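PDB 5FWH: ESSC from Geobacillus thermodenitrificans, which is the FtsK/SpoIIIE-type ATPase component of the bacterial type VII secretion apparatus, here as its N-terminal forkhead-associated region, of probably structural role. Local coordinates for residues Val134-Asp139 with Val147-Ala152; Ile26-Glu31 with Phe39-Gly44. All coordinates share one frame; numbering follows the deposited sequence.

Interaction 1: Val134-Asp139 with Val147-Ala152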
loop_
_atom_site.group_PDB
_atom_site.type_symbol
_atom_site.label_atom_id
_atom_site.label_comp_id
_atom_site.label_asym_id
_atom_site.label_seq_id
_atom_site.Cartn_x
_atom_site.Cartn_y
_atom_site.Cartn_z
ATOM N N VAL A 134 10.829 12.388 1.526
ATOM C CA VAL A 134 9.488 12.139 2.023
ATOM C C VAL A 134 9.355 12.639 3.465
ATOM O O VAL A 134 10.157 12.249 4.318
ATOM C CB VAL A 134 9.067 10.660 1.916
ATOM C CG1 VAL A 134 10.008 9.713 2.637
ATOM C CG2 VAL A 134 7.634 10.507 2.430
ATOM N N ILE A 135 8.327 13.435 3.736
ATOM C CA ILE A 135 8.038 13.942 5.089
ATOM C C ILE A 135 6.661 13.413 5.441
ATOM O O ILE A 135 5.677 13.870 4.888
ATOM C CB ILE A 135 8.041 15.490 5.148
ATOM C CG1 ILE A 135 9.432 16.066 4.722
ATOM C CG2 ILE A 135 7.641 16.024 6.552
ATOM C CD1 ILE A 135 9.522 16.493 3.281
ATOM N N PRO A 136 6.584 12.430 6.328
ATOM C CA PRO A 136 5.252 11.910 6.665
ATOM C C PRO A 136 4.531 12.765 7.707
ATOM O O PRO A 136 5.120 13.670 8.333
ATOM C CB PRO A 136 5.550 10.521 7.248
ATOM C CG PRO A 136 6.936 10.659 7.795
ATOM C CD PRO A 136 7.663 11.632 6.923
ATOM N N ASP A 137 3.256 12.466 7.886
ATOM C CA ASP A 137 2.459 13.147 8.881
ATOM C C ASP A 137 2.182 12.203 10.053
ATOM O O ASP A 137 2.151 10.979 9.910
ATOM C CB ASP A 137 1.194 13.741 8.251
ATOM C CG ASP A 137 0.952 15.187 8.687
ATOM O OD1 ASP A 137 1.241 15.505 9.861
ATOM O OD2 ASP A 137 0.506 16.015 7.863
ATOM N N ASP A 138 2.009 12.783 11.230
ATOM C CA ASP A 138 1.946 11.988 12.453
ATOM C C ASP A 138 0.742 11.065 12.433
ATOM O O ASP A 138 0.854 9.894 12.807
ATOM C CB ASP A 138 1.931 12.877 13.697
ATOM C CG ASP A 138 3.217 13.664 13.870
ATOM O OD1 ASP A 138 3.807 14.061 12.838
ATOM O OD2 ASP A 138 3.630 13.893 15.038
ATOM N N ASP A 139 -0.384 11.605 11.976
ATOM C CA ASP A 139 -1.632 10.833 11.770
ATOM C C ASP A 139 -1.591 9.639 10.757
ATOM O O ASP A 139 -1.801 8.512 11.178
ATOM C CB ASP A 139 -2.842 11.769 11.466
ATOM C CG ASP A 139 -2.586 12.749 10.301
ATOM O OD1 ASP A 139 -1.423 13.186 10.128
ATOM O OD2 ASP A 139 -3.554 13.097 9.577
ATOM N N VAL A 147 8.445 -0.667 5.843
ATOM C CA VAL A 147 8.718 -0.245 7.197
ATOM C C VAL A 147 8.138 1.151 7.495
ATOM O O VAL A 147 8.437 2.150 6.807
ATOM C CB VAL A 147 10.236 -0.143 7.468
ATOM C CG1 VAL A 147 10.470 0.169 8.966
ATOM C CG2 VAL A 147 10.927 -1.450 7.066
ATOM N N GLN A 148 7.348 1.251 8.566
ATOM C CA GLN A 148 6.722 2.532 8.875
ATOM C C GLN A 148 7.723 3.665 9.051
ATOM O O GLN A 148 8.745 3.476 9.645
ATOM C CB GLN A 148 5.846 2.414 10.100
ATOM C CG GLN A 148 4.958 3.637 10.305
ATOM C CD GLN A 148 3.951 3.426 11.392
ATOM O OE1 GLN A 148 3.896 2.353 11.986
ATOM N NE2 GLN A 148 3.123 4.441 11.653
ATOM N N LEU A 149 7.448 4.834 8.510
ATOM C CA LEU A 149 8.350 5.964 8.623
ATOM C C LEU A 149 8.017 6.704 9.882
ATOM O O LEU A 149 6.863 6.983 10.102
ATOM C CB LEU A 149 8.137 6.969 7.501
ATOM C CG LEU A 149 8.679 6.776 6.110
ATOM C CD1 LEU A 149 8.473 5.342 5.699
ATOM C CD2 LEU A 149 7.900 7.668 5.150
ATOM N N SER A 150 9.010 7.068 10.686
ATOM C CA SER A 150 8.756 7.912 11.857
ATOM C C SER A 150 9.300 9.327 11.704
ATOM O O SER A 150 9.036 10.164 12.543
ATOM C CB SER A 150 9.358 7.266 13.091
ATOM O OG SER A 150 10.766 7.128 12.945
ATOM N N ASP A 151 10.091 9.591 10.671
ATOM C CA ASP A 151 10.554 10.952 10.365
ATOM C C ASP A 151 10.872 11.067 8.875
ATOM O O ASP A 151 10.732 10.084 8.125
ATOM C CB ASP A 151 11.766 11.338 11.233
ATOM C CG ASP A 151 12.903 10.334 11.147
ATOM O OD1 ASP A 151 13.358 10.045 10.032
ATOM O OD2 ASP A 151 13.355 9.837 12.205
ATOM N N ALA A 152 11.265 12.266 8.447
ATOM C CA ALA A 152 11.634 12.518 7.054
ATOM C C ALA A 152 12.828 11.670 6.647
ATOM O O ALA A 152 13.664 11.338 7.494
ATOM C CB ALA A 152 11.875 13.987 6.803
#
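Val134 and Leu149 meet tip to tip because of how each is turned at its first torsion: with chi1 at 57°, Val134 sets CG1 between its backbone N and carbonyl carbon and CG2 opposite the N, while Leu149, at -79°, holds CG opposite its own carbonyl carbon. Leu149 CD2 thereby comes to the fork of the valine, 3.9 Å from Val134 CG1 and equally near CG2. Pro136 meets the same leucine lower down its side chain, the ring lying aslant to it with CG 3.9 Å from Leu149 CB. The other edge of the patch is backbone-led. Pro136 CD lies 3.6 Å from Asp151 O, and Ala152 CA approaches Val134 O at 3.1 Å in a CA-H...O contact with 141° at the hydrogen. Beside it, Ala152 CB rests 3.8 Å from Ile135 CG1. Between the two segments the contact is thus apolar touch plus this one carbon-donor approach. A glycine in place of Pro136 would probably open a gap beside Leu149 CB and Asp151 O and let the end of the strand flex. The site lies near the surface of the second beta-sandwich, where the chain passes from one sheet to the other: Leu149 packs on Leu144 of strand 143-144, whereas Val134 rests on Phe123 and Leu125 of strand 123-128. Val134 is backbone-bonded with Val153 and Ile135 with Ser124, so strand 131-136 runs between strands 153-154 and 123-128.

Interaction 2: Ile26-Glu31 with Phe39-Gly44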
loop_
_atom_site.group_PDB
_atom_site.type_symbol
_atom_site.label_atom_id
_atom_site.label_comp_id
_atom_site.label_asym_id
_atom_site.label_seq_id
_atom_site.Cartn_x
_atom_site.Cartn_y
_atom_site.Cartn_z
ATOM N N ILE A 26 -1.501 -17.059 5.794
ATOM C CA ILE A 26 -0.657 -16.155 6.489
ATOM C C ILE A 26 -0.470 -16.814 7.784
ATOM O O ILE A 26 -1.466 -17.058 8.518
ATOM C CB ILE A 26 -1.353 -14.781 6.778
ATOM C CG1 ILE A 26 -1.857 -14.170 5.483
ATOM C CG2 ILE A 26 -0.441 -13.828 7.597
ATOM C CD1 ILE A 26 -2.885 -13.071 5.699
ATOM N N GLY A 27 0.797 -17.001 8.111
ATOM C CA GLY A 27 1.232 -17.672 9.302
ATOM C C GLY A 27 2.660 -17.302 9.620
ATOM O O GLY A 27 3.158 -16.293 9.117
ATOM N N ASN A 28 3.309 -18.096 10.483
ATOM C CA ASN A 28 4.686 -17.832 11.002
ATOM C C ASN A 28 5.821 -18.805 10.597
ATOM O O ASN A 28 6.950 -18.739 11.106
ATOM C CB ASN A 28 4.635 -17.689 12.525
ATOM C CG ASN A 28 4.299 -18.984 13.238
ATOM O OD1 ASN A 28 4.311 -20.044 12.647
ATOM N ND2 ASN A 28 4.059 -18.895 14.523
ATOM N N GLN A 29 5.518 -19.682 9.661
ATOM C CA GLN A 29 6.504 -20.547 9.002
ATOM C C GLN A 29 6.996 -19.926 7.719
ATOM O O GLN A 29 6.281 -19.188 7.092
ATOM C CB GLN A 29 5.846 -21.859 8.631
ATOM C CG GLN A 29 5.052 -22.562 9.737
ATOM C CD GLN A 29 5.815 -22.737 11.044
ATOM O OE1 GLN A 29 7.055 -22.875 11.072
ATOM N NE2 GLN A 29 5.060 -22.744 12.152
ATOM N N LEU A 30 8.203 -20.290 7.283
ATOM C CA LEU A 30 8.736 -19.832 5.982
ATOM C C LEU A 30 7.989 -20.387 4.761
ATOM O O LEU A 30 7.995 -19.741 3.707
ATOM C CB LEU A 30 10.228 -20.115 5.868
ATOM C CG LEU A 30 11.107 -19.390 6.907
ATOM C CD1 LEU A 30 12.569 -19.796 6.729
ATOM C CD2 LEU A 30 10.971 -17.867 6.858
ATOM N N GLU A 31 7.337 -21.544 4.916
ATOM C CA GLU A 31 6.548 -22.178 3.838
ATOM C C GLU A 31 5.276 -21.402 3.465
ATOM O O GLU A 31 4.907 -21.340 2.303
ATOM C CB GLU A 31 6.208 -23.630 4.213
ATOM C CG GLU A 31 5.123 -23.763 5.271
ATOM C CD GLU A 31 5.203 -25.019 6.123
ATOM O OE1 GLU A 31 5.670 -26.064 5.616
ATOM O OE2 GLU A 31 4.777 -24.956 7.307
ATOM N N PHE A 39 4.518 -13.288 15.299
ATOM C CA PHE A 39 3.236 -13.735 15.865
ATOM C C PHE A 39 3.179 -15.273 16.118
ATOM O O PHE A 39 3.818 -16.055 15.384
ATOM C CB PHE A 39 2.120 -13.377 14.908
ATOM C CG PHE A 39 1.727 -11.922 14.899
ATOM C CD1 PHE A 39 2.620 -10.880 15.242
ATOM C CD2 PHE A 39 0.440 -11.583 14.521
ATOM C CE1 PHE A 39 2.218 -9.551 15.205
ATOM C CE2 PHE A 39 0.036 -10.250 14.490
ATOM C CZ PHE A 39 0.919 -9.233 14.832
ATOM N N SER A 40 2.365 -15.667 17.107
ATOM C CA SER A 40 2.066 -17.052 17.561
ATOM C C SER A 40 1.099 -17.865 16.669
ATOM O O SER A 40 1.265 -19.079 16.458
ATOM C CB SER A 40 1.384 -16.958 18.966
ATOM O OG SER A 40 0.106 -16.219 18.974
ATOM N N PHE A 41 0.022 -17.178 16.261
ATOM C CA PHE A 41 -1.125 -17.761 15.580
ATOM C C PHE A 41 -1.745 -18.915 16.413
ATOM O O PHE A 41 -2.129 -19.965 15.863
ATOM C CB PHE A 41 -0.743 -18.201 14.141
ATOM C CG PHE A 41 -0.339 -17.063 13.252
ATOM C CD1 PHE A 41 -1.309 -16.251 12.671
ATOM C CD2 PHE A 41 0.989 -16.777 13.050
ATOM C CE1 PHE A 41 -0.951 -15.187 11.879
ATOM C CE2 PHE A 41 1.363 -15.725 12.272
ATOM C CZ PHE A 41 0.398 -14.923 11.678
ATOM N N ARG A 42 -1.857 -18.695 17.722
ATOM C CA ARG A 42 -2.472 -19.673 18.596
ATOM C C ARG A 42 -3.982 -19.815 18.337
ATOM O O ARG A 42 -4.521 -20.877 18.498
ATOM C CB ARG A 42 -2.189 -19.370 20.045
ATOM C CG ARG A 42 -1.881 -20.639 20.826
ATOM C CD ARG A 42 -1.601 -20.359 22.304
ATOM N NE ARG A 42 -0.773 -19.162 22.438
ATOM C CZ ARG A 42 0.528 -19.096 22.157
ATOM N NH1 ARG A 42 1.215 -20.172 21.752
ATOM N NH2 ARG A 42 1.159 -17.930 22.293
ATOM N N ASN A 43 -4.660 -18.771 17.890
ATOM C CA ASN A 43 -6.010 -19.003 17.309
ATOM C C ASN A 43 -5.988 -19.284 15.761
ATOM O O ASN A 43 -6.824 -18.789 15.002
ATOM C CB ASN A 43 -7.095 -17.956 17.773
ATOM C CG ASN A 43 -6.674 -16.471 17.629
ATOM O OD1 ASN A 43 -5.735 -16.119 16.911
ATOM N ND2 ASN A 43 -7.419 -15.579 18.323
ATOM N N GLY A 44 -5.046 -20.097 15.278
ATOM C CA GLY A 44 -5.099 -20.475 13.858
ATOM C C GLY A 44 -4.277 -19.555 12.985
ATOM O O GLY A 44 -4.029 -18.405 13.323
#
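Asn28 and Phe39 supply the one hydrogen bond between the segments: Asn28 ND2 donates to Phe39 O at 3.0 Å, nearly straight at 164°. The acceptor lies close to the plane of the amide, and the donor sits in the carbonyl plane on a lone pair. Asn28 can reach it because chi1 of 68° places CG between its backbone N and carbonyl carbon.

Ring contacts come from Phe41. Gly27 CA stands over one face in a CH-pi contact, 3.8 Å from the ring centroid and displaced toward the rim, and Gly27 C approaches Phe41 CE2 to 3.3 Å. The amide of Asn28 is almost perpendicular to the ring, with Asn28 CB 3.8 Å from Phe41 CD2. Apolar contact is looser, Ile26 CG2 lying 4.3 Å from Phe41 CZ.

Within residues 39-44 a type I turn from Phe41 to Gly44 carries a weak Gly44 N to Phe41 O bond. The loop joins strands 34-35 and 46-50 and lies against the end of strand 23-27, which pairs with both; Met84 of strand 84-88, in the other sheet, touches Ile26, Phe39 and Phe41.

How the interactions relate
Interaction 2 closes along the chain before interaction 1 opens, and the two do not touch: their centres are about 29 Å apart and their nearest atoms about 12 Å. They belong to different halves of a chain built of two beta-sandwich lobes, consistent with a pair of forkhead-associated folds in tandem. In each, seven residues lie between the segments, and each involves the end of a strand and a following loop. Their chemistry differs, since residues 26-31 and 39-44 combine an amide bond with aromatic contact, whereas residues 134-139 and 147-152 meet mainly through aliphatic groups. The centre of interaction 1 is about 14 Å from that of the chain, and the centre of interaction 2 about 22 Å.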